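Local coordinates for protein lantibiotic dehydratase (Microbispora corallina, PDB 5EHK) that probably dehydrates serine and threonine residues of the NAI-107 lantibiotic precursor peptide in a tRNA-dependent reaction, at residues W176-L190 with E314-L327. Numbering follows the deposited sequence.
Sequences WLLSAVHRLERDRVL and EAMSSESAALVAAL
Leu323 lies against Arg183 and Leu184 in an antiparallel helix pair, in which helix 176-185 packs against the first turns of helix 318-339; the axes of segments 176-185 and 318-327 are 10.3 Å apart and their directions 155° from each other. At one end the contact is polar. Asp187, the N-cap residue of the short, weakly bonded helix about 188-190, places OD1 at the start of the other helix, where three donors grip it. Ser317 N gives a nearly straight bond to Asp187 OD1 (2.9 Å, 164°) on the syn lone pair, whereas Ser320 OG reaches the same oxygen from the anti side at 2.9 Å, somewhat out of the carboxylate plane. Ser317 OG meets it almost head-on, in line with the C-O bond. The carboxylate also serves its own chain, OD2 accepting the capping bond from Leu190 N, modelled very short and of doubtful length. Beyond it, Val189 lies along the 314-316 backbone, and the CB atoms of Leu190 and Met316 sit side by side, 3.7 Å apart.

Midway, aliphatic side chains take over. With CG anti to the backbone N (chi1 -179°), Leu323 lays both methyls against one face of the Arg183 guanidinium, CD2 over its centre, 3.3 Å from Arg183 CZ, and CD1 nearest NH1, which is also weakly hydrogen-bonded to Val359 O. Leu323 CD2 also meets CD2 of Leu184, which in turn touches Val324 CG2. One turn further on, Leu327 splits its two methyls, CD1 against Ala180 CB and CD2 against the Trp176 ring, approached obliquely. Helices 346-359 and 294-306 of the N-terminal lantibiotic dehydratase region both cover the pair, Val359 touching Trp176, Leu323 and Leu327. Trp176 NE1 bonds to the carbonyls of Thr356 and His360, which fixes the indole while its CH2 lies 3.7 Å from Leu327 CD2.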
ATOM      1  N   TRP A 176       8.508  -2.646  41.759  1.00 40.83           N
ATOM      2  CA  TRP A 176       8.529  -2.993  43.180  1.00 38.19           C
ATOM      3  C   TRP A 176       8.101  -1.807  44.051  1.00 33.79           C
ATOM      4  O   TRP A 176       7.191  -1.924  44.868  1.00 33.71           O
ATOM      5  CB  TRP A 176       9.912  -3.542  43.591  1.00 37.98           C
ATOM      6  CG  TRP A 176      10.028  -3.902  45.055  1.00 42.44           C
ATOM      7  CD1 TRP A 176       9.617  -5.063  45.652  1.00 48.23           C
ATOM      8  CD2 TRP A 176      10.571  -3.087  46.102  1.00 36.31           C
ATOM      9  NE1 TRP A 176       9.879  -5.020  47.000  1.00 48.06           N
ATOM     10  CE2 TRP A 176      10.459  -3.816  47.301  1.00 45.57           C
ATOM     11  CE3 TRP A 176      11.144  -1.816  46.139  1.00 35.54           C
ATOM     12  CZ2 TRP A 176      10.900  -3.314  48.521  1.00 49.87           C
ATOM     13  CZ3 TRP A 176      11.575  -1.319  47.349  1.00 42.09           C
ATOM     14  CH2 TRP A 176      11.456  -2.068  48.525  1.00 45.67           C
ATOM     15  N   LEU A 177       8.763  -0.670  43.879  1.00 29.68           N
ATOM     16  CA  LEU A 177       8.456   0.510  44.677  1.00 34.03           C
ATOM     17  C   LEU A 177       7.007   0.964  44.530  1.00 39.66           C
ATOM     18  O   LEU A 177       6.391   1.410  45.497  1.00 41.03           O
ATOM     19  CB  LEU A 177       9.393   1.664  44.333  1.00 33.13           C
ATOM     20  CG  LEU A 177       9.107   2.933  45.133  1.00 31.20           C
ATOM     21  CD1 LEU A 177       9.297   2.659  46.616  1.00 29.10           C
ATOM     22  CD2 LEU A 177       9.999   4.085  44.662  1.00 30.40           C
ATOM     23  N   LEU A 178       6.460   0.847  43.325  1.00 39.21           N
ATOM     24  CA  LEU A 178       5.090   1.284  43.096  1.00 37.85           C
ATOM     25  C   LEU A 178       4.063   0.452  43.875  1.00 41.42           C
ATOM     26  O   LEU A 178       3.066   0.995  44.353  1.00 43.16           O
ATOM     27  CB  LEU A 178       4.768   1.353  41.592  1.00 34.92           C
ATOM     28  CG  LEU A 178       5.387   2.569  40.882  1.00 27.95           C
ATOM     29  CD1 LEU A 178       5.370   2.417  39.369  1.00 19.34           C
ATOM     30  CD2 LEU A 178       4.729   3.875  41.313  1.00 23.99           C
ATOM     31  N   SER A 179       4.313  -0.846  44.035  1.00 41.13           N
ATOM     32  CA  SER A 179       3.455  -1.679  44.891  1.00 45.55           C
ATOM     33  C   SER A 179       3.286  -1.101  46.295  1.00 46.42           C
ATOM     34  O   SER A 179       2.193  -1.139  46.870  1.00 46.26           O
ATOM     35  CB  SER A 179       3.935  -3.131  44.957  1.00 46.13           C
ATOM     36  OG  SER A 179       3.596  -3.822  43.764  1.00 51.05           O
ATOM     37  N   ALA A 180       4.374  -0.568  46.836  1.00 40.80           N
ATOM     38  CA  ALA A 180       4.350   0.053  48.152  1.00 43.44           C
ATOM     39  C   ALA A 180       3.702   1.441  48.142  1.00 45.73           C
ATOM     40  O   ALA A 180       2.986   1.800  49.079  1.00 51.11           O
ATOM     41  CB  ALA A 180       5.758   0.123  48.733  1.00 41.14           C
ATOM     42  N   VAL A 181       3.973   2.226  47.101  1.00 45.34           N
ATOM     43  CA  VAL A 181       3.430   3.578  46.999  1.00 43.66           C
ATOM     44  C   VAL A 181       1.908   3.509  46.970  1.00 43.94           C
ATOM     45  O   VAL A 181       1.221   4.341  47.570  1.00 43.44           O
ATOM     46  CB  VAL A 181       3.942   4.302  45.722  1.00 45.24           C
ATOM     47  CG1 VAL A 181       3.305   5.672  45.588  1.00 36.73           C
ATOM     48  CG2 VAL A 181       5.476   4.418  45.728  1.00 35.18           C
ATOM     49  N   HIS A 182       1.398   2.483  46.293  1.00 45.60           N
ATOM     50  CA  HIS A 182      -0.034   2.198  46.238  1.00 44.11           C
ATOM     51  C   HIS A 182      -0.617   2.002  47.635  1.00 46.28           C
ATOM     52  O   HIS A 182      -1.689   2.522  47.944  1.00 50.92           O
ATOM     53  CB  HIS A 182      -0.280   0.933  45.420  1.00 38.13           C
ATOM     54  CG  HIS A 182       0.003   1.092  43.961  1.00 43.81           C
ATOM     55  ND1 HIS A 182       0.034   0.027  43.090  1.00 48.92           N
ATOM     56  CD2 HIS A 182       0.273   2.196  43.222  1.00 40.91           C
ATOM     57  CE1 HIS A 182       0.307   0.464  41.873  1.00 43.39           C
ATOM     58  NE2 HIS A 182       0.464   1.774  41.927  1.00 41.91           N
ATOM     59  N   ARG A 183       0.105   1.268  48.480  1.00 47.71           N
ATOM     60  CA  ARG A 183      -0.357   0.967  49.832  1.00 44.82           C
ATOM     61  C   ARG A 183      -0.356   2.233  50.650  1.00 46.31           C
ATOM     62  O   ARG A 183      -1.238   2.439  51.477  1.00 53.91           O
ATOM     63  CB  ARG A 183       0.526  -0.088  50.492  1.00 45.31           C
ATOM     64  CG  ARG A 183       0.277  -1.521  50.010  1.00 55.08           C
ATOM     65  CD  ARG A 183       1.422  -2.451  50.400  1.00 58.40           C
ATOM     66  NE  ARG A 183       1.675  -2.481  51.840  1.00 66.57           N
ATOM     67  CZ  ARG A 183       2.794  -2.947  52.392  1.00 65.84           C
ATOM     68  NH1 ARG A 183       3.779  -3.397  51.625  1.00 58.30           N
ATOM     69  NH2 ARG A 183       2.940  -2.938  53.710  1.00 70.48           N
ATOM     70  N   LEU A 184       0.622   3.095  50.401  1.00 41.07           N
ATOM     71  CA  LEU A 184       0.635   4.403  51.028  1.00 42.98           C
ATOM     72  C   LEU A 184      -0.518   5.294  50.506  1.00 52.98           C
ATOM     73  O   LEU A 184      -1.032   6.141  51.246  1.00 49.89           O
ATOM     74  CB  LEU A 184       1.988   5.077  50.785  1.00 41.97           C
ATOM     75  CG  LEU A 184       3.202   4.555  51.565  1.00 41.18           C
ATOM     76  CD1 LEU A 184       4.353   5.544  51.503  1.00 37.18           C
ATOM     77  CD2 LEU A 184       2.843   4.263  52.999  1.00 49.30           C
ATOM     78  N   GLU A 185      -0.956   5.067  49.260  1.00 49.17           N
ATOM     79  CA  GLU A 185      -1.984   5.907  48.612  1.00 49.78           C
ATOM     80  C   GLU A 185      -3.399   5.614  49.132  1.00 51.05           C
ATOM     81  O   GLU A 185      -4.311   6.432  48.992  1.00 47.64           O
ATOM     82  CB  GLU A 185      -1.930   5.792  47.070  1.00 49.53           C
ATOM     83  CG  GLU A 185      -0.853   6.683  46.384  1.00 51.73           C
ATOM     84  CD  GLU A 185      -0.682   6.433  44.865  1.00 45.28           C
ATOM     85  OE1 GLU A 185      -1.092   5.360  44.356  1.00 39.34           O
ATOM     86  OE2 GLU A 185      -0.120   7.322  44.179  1.00 42.43           O
ATOM     87  N   ARG A 186      -3.572   4.443  49.734  1.00 53.61           N
ATOM     88  CA  ARG A 186      -4.848   4.057  50.329  1.00 50.49           C
ATOM     89  C   ARG A 186      -5.008   4.655  51.736  1.00 42.05           C
ATOM     90  O   ARG A 186      -6.108   4.735  52.273  1.00 43.98           O
ATOM     91  CB  ARG A 186      -4.969   2.536  50.358  1.00 45.80           C
ATOM     92  CG  ARG A 186      -4.985   1.891  48.986  1.00 43.90           C
ATOM     93  CD  ARG A 186      -4.965   0.374  49.102  1.00 57.85           C
ATOM     94  NE  ARG A 186      -5.925  -0.114  50.098  1.00 72.82           N
ATOM     95  CZ  ARG A 186      -6.191  -1.398  50.334  1.00 66.81           C
ATOM     96  NH1 ARG A 186      -5.577  -2.353  49.637  1.00 62.49           N
ATOM     97  NH2 ARG A 186      -7.071  -1.726  51.274  1.00 53.03           N
ATOM     98  N   ASP A 187      -3.900   5.067  52.333  1.00 38.84           N
ATOM     99  CA  ASP A 187      -3.934   5.723  53.634  1.00 41.92           C
ATOM    100  C   ASP A 187      -4.497   7.142  53.508  1.00 46.90           C
ATOM    101  O   ASP A 187      -3.775   8.076  53.126  1.00 44.88           O
ATOM    102  CB  ASP A 187      -2.522   5.731  54.224  1.00 51.26           C
ATOM    103  CG  ASP A 187      -2.451   6.338  55.619  1.00 54.14           C
ATOM    104  OD1 ASP A 187      -1.921   5.648  56.521  1.00 57.05           O
ATOM    105  OD2 ASP A 187      -2.882   7.499  55.809  1.00 52.44           O
ATOM    106  N   ARG A 188      -5.774   7.311  53.852  1.00 45.62           N
ATOM    107  CA  ARG A 188      -6.441   8.601  53.671  1.00 41.95           C
ATOM    108  C   ARG A 188      -5.831   9.702  54.509  1.00 45.37           C
ATOM    109  O   ARG A 188      -5.964  10.884  54.175  1.00 47.62           O
ATOM    110  CB  ARG A 188      -7.925   8.521  53.992  1.00 42.78           C
ATOM    111  CG  ARG A 188      -8.691   7.485  53.218  1.00 41.21           C
ATOM    112  CD  ARG A 188     -10.163   7.634  53.492  1.00 34.95           C
ATOM    113  NE  ARG A 188     -10.934   6.620  52.790  1.00 49.70           N
ATOM    114  CZ  ARG A 188     -12.259   6.541  52.817  1.00 52.64           C
ATOM    115  NH1 ARG A 188     -12.957   7.438  53.503  1.00 52.15           N
ATOM    116  NH2 ARG A 188     -12.888   5.582  52.144  1.00 50.55           N
ATOM    117  N   VAL A 189      -5.177   9.320  55.600  1.00 43.70           N
ATOM    118  CA  VAL A 189      -4.589  10.303  56.503  1.00 49.06           C
ATOM    119  C   VAL A 189      -3.215  10.743  56.008  1.00 48.11           C
ATOM    120  O   VAL A 189      -2.829  11.913  56.166  1.00 47.71           O
ATOM    121  CB  VAL A 189      -4.619   9.837  58.016  1.00 51.44           C
ATOM    122  CG1 VAL A 189      -4.675   8.316  58.141  1.00 50.42           C
ATOM    123  CG2 VAL A 189      -3.469  10.441  58.825  1.00 45.08           C
ATOM    124  N   LEU A 190      -2.484   9.812  55.397  1.00 45.23           N
ATOM    125  CA  LEU A 190      -1.226  10.170  54.744  1.00 46.66           C
ATOM    126  C   LEU A 190      -1.551  10.974  53.490  1.00 43.41           C
ATOM    127  O   LEU A 190      -0.936  12.010  53.231  1.00 34.82           O
ATOM    128  CB  LEU A 190      -0.394   8.926  54.407  1.00 42.85           C
ATOM    129  CG  LEU A 190       0.896   9.079  53.582  1.00 43.05           C
ATOM    130  CD1 LEU A 190       1.884  10.032  54.234  1.00 35.94           C
ATOM    131  CD2 LEU A 190       1.551   7.717  53.329  1.00 37.86           C
ATOM    132  N   GLU A 314       0.687  10.401  64.211  1.00 81.81           N
ATOM    133  CA  GLU A 314      -0.683  10.483  63.710  1.00 80.38           C
ATOM    134  C   GLU A 314      -0.706  10.863  62.229  1.00 78.23           C
ATOM    135  O   GLU A 314      -1.649  10.522  61.516  1.00 73.99           O
ATOM    136  CB  GLU A 314      -1.552  11.446  64.552  1.00 86.82           C
ATOM    137  CG  GLU A 314      -1.331  12.964  64.356  1.00 82.52           C
ATOM    138  CD  GLU A 314      -0.192  13.541  65.189  1.00 83.04           C
ATOM    139  OE1 GLU A 314       0.049  14.764  65.104  1.00 74.46           O
ATOM    140  OE2 GLU A 314       0.447  12.784  65.947  1.00 93.14           O
ATOM    141  N   ALA A 315       0.345  11.543  61.771  1.00 81.36           N
ATOM    142  CA  ALA A 315       0.521  11.843  60.354  1.00 67.76           C
ATOM    143  C   ALA A 315       0.798  10.501  59.673  1.00 63.46           C
ATOM    144  O   ALA A 315       1.929  10.017  59.700  1.00 72.40           O
ATOM    145  CB  ALA A 315       1.669  12.818  60.145  1.00 67.27           C
ATOM    146  N   MET A 316      -0.254   9.926  59.090  1.00 64.39           N
ATOM    147  CA  MET A 316      -0.334   8.566  58.516  1.00 65.30           C
ATOM    148  C   MET A 316      -0.683   7.563  59.619  1.00 64.32           C
ATOM    149  O   MET A 316      -0.411   7.797  60.798  1.00 66.30           O
ATOM    150  CB  MET A 316       0.931   8.097  57.785  1.00 57.84           C
ATOM    151  CG  MET A 316       1.758   7.102  58.588  1.00 65.34           C
ATOM    152  SD  MET A 316       3.292   6.586  57.810  1.00 61.13           S
ATOM    153  CE  MET A 316       4.291   8.035  58.135  1.00 59.61           C
ATOM    154  N   SER A 317      -1.288   6.448  59.218  1.00 63.65           N
ATOM    155  CA  SER A 317      -1.830   5.468  60.148  1.00 59.07           C
ATOM    156  C   SER A 317      -0.744   4.646  60.823  1.00 71.59           C
ATOM    157  O   SER A 317       0.430   5.020  60.834  1.00 75.41           O
ATOM    158  CB  SER A 317      -2.783   4.519  59.424  1.00 59.51           C
ATOM    159  OG  SER A 317      -2.067   3.497  58.757  1.00 50.16           O
ATOM    160  N   SER A 318      -1.155   3.513  61.386  1.00 75.40           N
ATOM    161  CA  SER A 318      -0.230   2.615  62.068  1.00 71.70           C
ATOM    162  C   SER A 318       0.683   1.867  61.097  1.00 63.19           C
ATOM    163  O   SER A 318       1.831   2.266  60.899  1.00 58.29           O
ATOM    164  CB  SER A 318      -0.971   1.640  63.004  1.00 76.93           C
ATOM    165  OG  SER A 318      -2.111   1.046  62.395  1.00 74.49           O
ATOM    166  N   GLU A 319       0.166   0.810  60.468  1.00 61.21           N
ATOM    167  CA  GLU A 319       1.005  -0.054  59.632  1.00 64.58           C
ATOM    168  C   GLU A 319       1.550   0.639  58.386  1.00 65.10           C
ATOM    169  O   GLU A 319       2.347   0.052  57.657  1.00 62.07           O
ATOM    170  CB  GLU A 319       0.284  -1.346  59.224  1.00 63.35           C
ATOM    171  CG  GLU A 319      -0.902  -1.170  58.300  1.00 57.57           C
ATOM    172  CD  GLU A 319      -2.145  -0.692  59.011  1.00 68.26           C
ATOM    173  OE1 GLU A 319      -2.058   0.253  59.828  1.00 68.17           O
ATOM    174  OE2 GLU A 319      -3.219  -1.268  58.742  1.00 70.58           O
ATOM    175  N   SER A 320       1.097   1.862  58.121  1.00 64.70           N
ATOM    176  CA  SER A 320       1.692   2.659  57.057  1.00 59.75           C
ATOM    177  C   SER A 320       3.111   3.054  57.468  1.00 61.33           C
ATOM    178  O   SER A 320       4.058   2.918  56.681  1.00 62.32           O
ATOM    179  CB  SER A 320       0.824   3.873  56.693  1.00 61.64           C
ATOM    180  OG  SER A 320      -0.186   3.518  55.747  1.00 51.45           O
ATOM    181  N   ALA A 321       3.270   3.502  58.711  1.00 65.81           N
ATOM    182  CA  ALA A 321       4.605   3.824  59.231  1.00 64.41           C
ATOM    183  C   ALA A 321       5.425   2.548  59.423  1.00 53.92           C
ATOM    184  O   ALA A 321       6.649   2.602  59.527  1.00 53.82           O
ATOM    185  CB  ALA A 321       4.523   4.635  60.539  1.00 56.08           C
ATOM    186  N   ALA A 322       4.744   1.403  59.461  1.00 52.95           N
ATOM    187  CA  ALA A 322       5.421   0.113  59.477  1.00 53.21           C
ATOM    188  C   ALA A 322       6.061  -0.099  58.109  1.00 58.17           C
ATOM    189  O   ALA A 322       7.254  -0.399  58.007  1.00 57.79           O
ATOM    190  CB  ALA A 322       4.445  -1.005  59.791  1.00 52.11           C
ATOM    191  N   LEU A 323       5.254   0.090  57.061  1.00 66.70           N
ATOM    192  CA  LEU A 323       5.708   0.021  55.671  1.00 56.55           C
ATOM    193  C   LEU A 323       6.790   1.048  55.419  1.00 56.97           C
ATOM    194  O   LEU A 323       7.753   0.773  54.698  1.00 55.72           O
ATOM    195  CB  LEU A 323       4.552   0.308  54.710  1.00 59.92           C
ATOM    196  CG  LEU A 323       4.841   0.246  53.204  1.00 55.78           C
ATOM    197  CD1 LEU A 323       5.658  -0.981  52.843  1.00 56.89           C
ATOM    198  CD2 LEU A 323       3.561   0.284  52.393  1.00 50.57           C
ATOM    199  N   VAL A 324       6.623   2.235  56.000  1.00 52.88           N
ATOM    200  CA  VAL A 324       7.608   3.295  55.834  1.00 51.65           C
ATOM    201  C   VAL A 324       8.958   2.865  56.380  1.00 49.60           C
ATOM    202  O   VAL A 324       9.973   2.975  55.698  1.00 56.29           O
ATOM    203  CB  VAL A 324       7.142   4.623  56.473  1.00 58.57           C
ATOM    204  CG1 VAL A 324       8.304   5.586  56.662  1.00 48.78           C
ATOM    205  CG2 VAL A 324       6.076   5.271  55.604  1.00 58.00           C
ATOM    206  N   ALA A 325       8.964   2.326  57.591  1.00 52.08           N
ATOM    207  CA  ALA A 325      10.212   1.882  58.198  1.00 54.14           C
ATOM    208  C   ALA A 325      10.841   0.756  57.369  1.00 46.30           C
ATOM    209  O   ALA A 325      12.033   0.796  57.084  1.00 39.56           O
ATOM    210  CB  ALA A 325       9.991   1.466  59.650  1.00 40.55           C
ATOM    211  N   ALA A 326      10.033  -0.218  56.957  1.00 41.32           N
ATOM    212  CA  ALA A 326      10.489  -1.295  56.072  1.00 50.56           C
ATOM    213  C   ALA A 326      11.129  -0.813  54.746  1.00 55.39           C
ATOM    214  O   ALA A 326      11.949  -1.513  54.142  1.00 54.22           O
ATOM    215  CB  ALA A 326       9.325  -2.240  55.781  1.00 50.83           C
ATOM    216  N   LEU A 327      10.767   0.390  54.311  1.00 51.40           N
ATOM    217  CA  LEU A 327      11.340   0.956  53.099  1.00 47.51           C
ATOM    218  C   LEU A 327      12.644   1.682  53.399  1.00 47.55           C
ATOM    219  O   LEU A 327      13.603   1.572  52.638  1.00 52.94           O
ATOM    220  CB  LEU A 327      10.352   1.914  52.414  1.00 52.02           C
ATOM    221  CG  LEU A 327       9.171   1.301  51.647  1.00 47.70           C
ATOM    222  CD1 LEU A 327       8.177   2.368  51.241  1.00 43.38           C
ATOM    223  CD2 LEU A 327       9.648   0.531  50.425  1.00 44.49           C
TER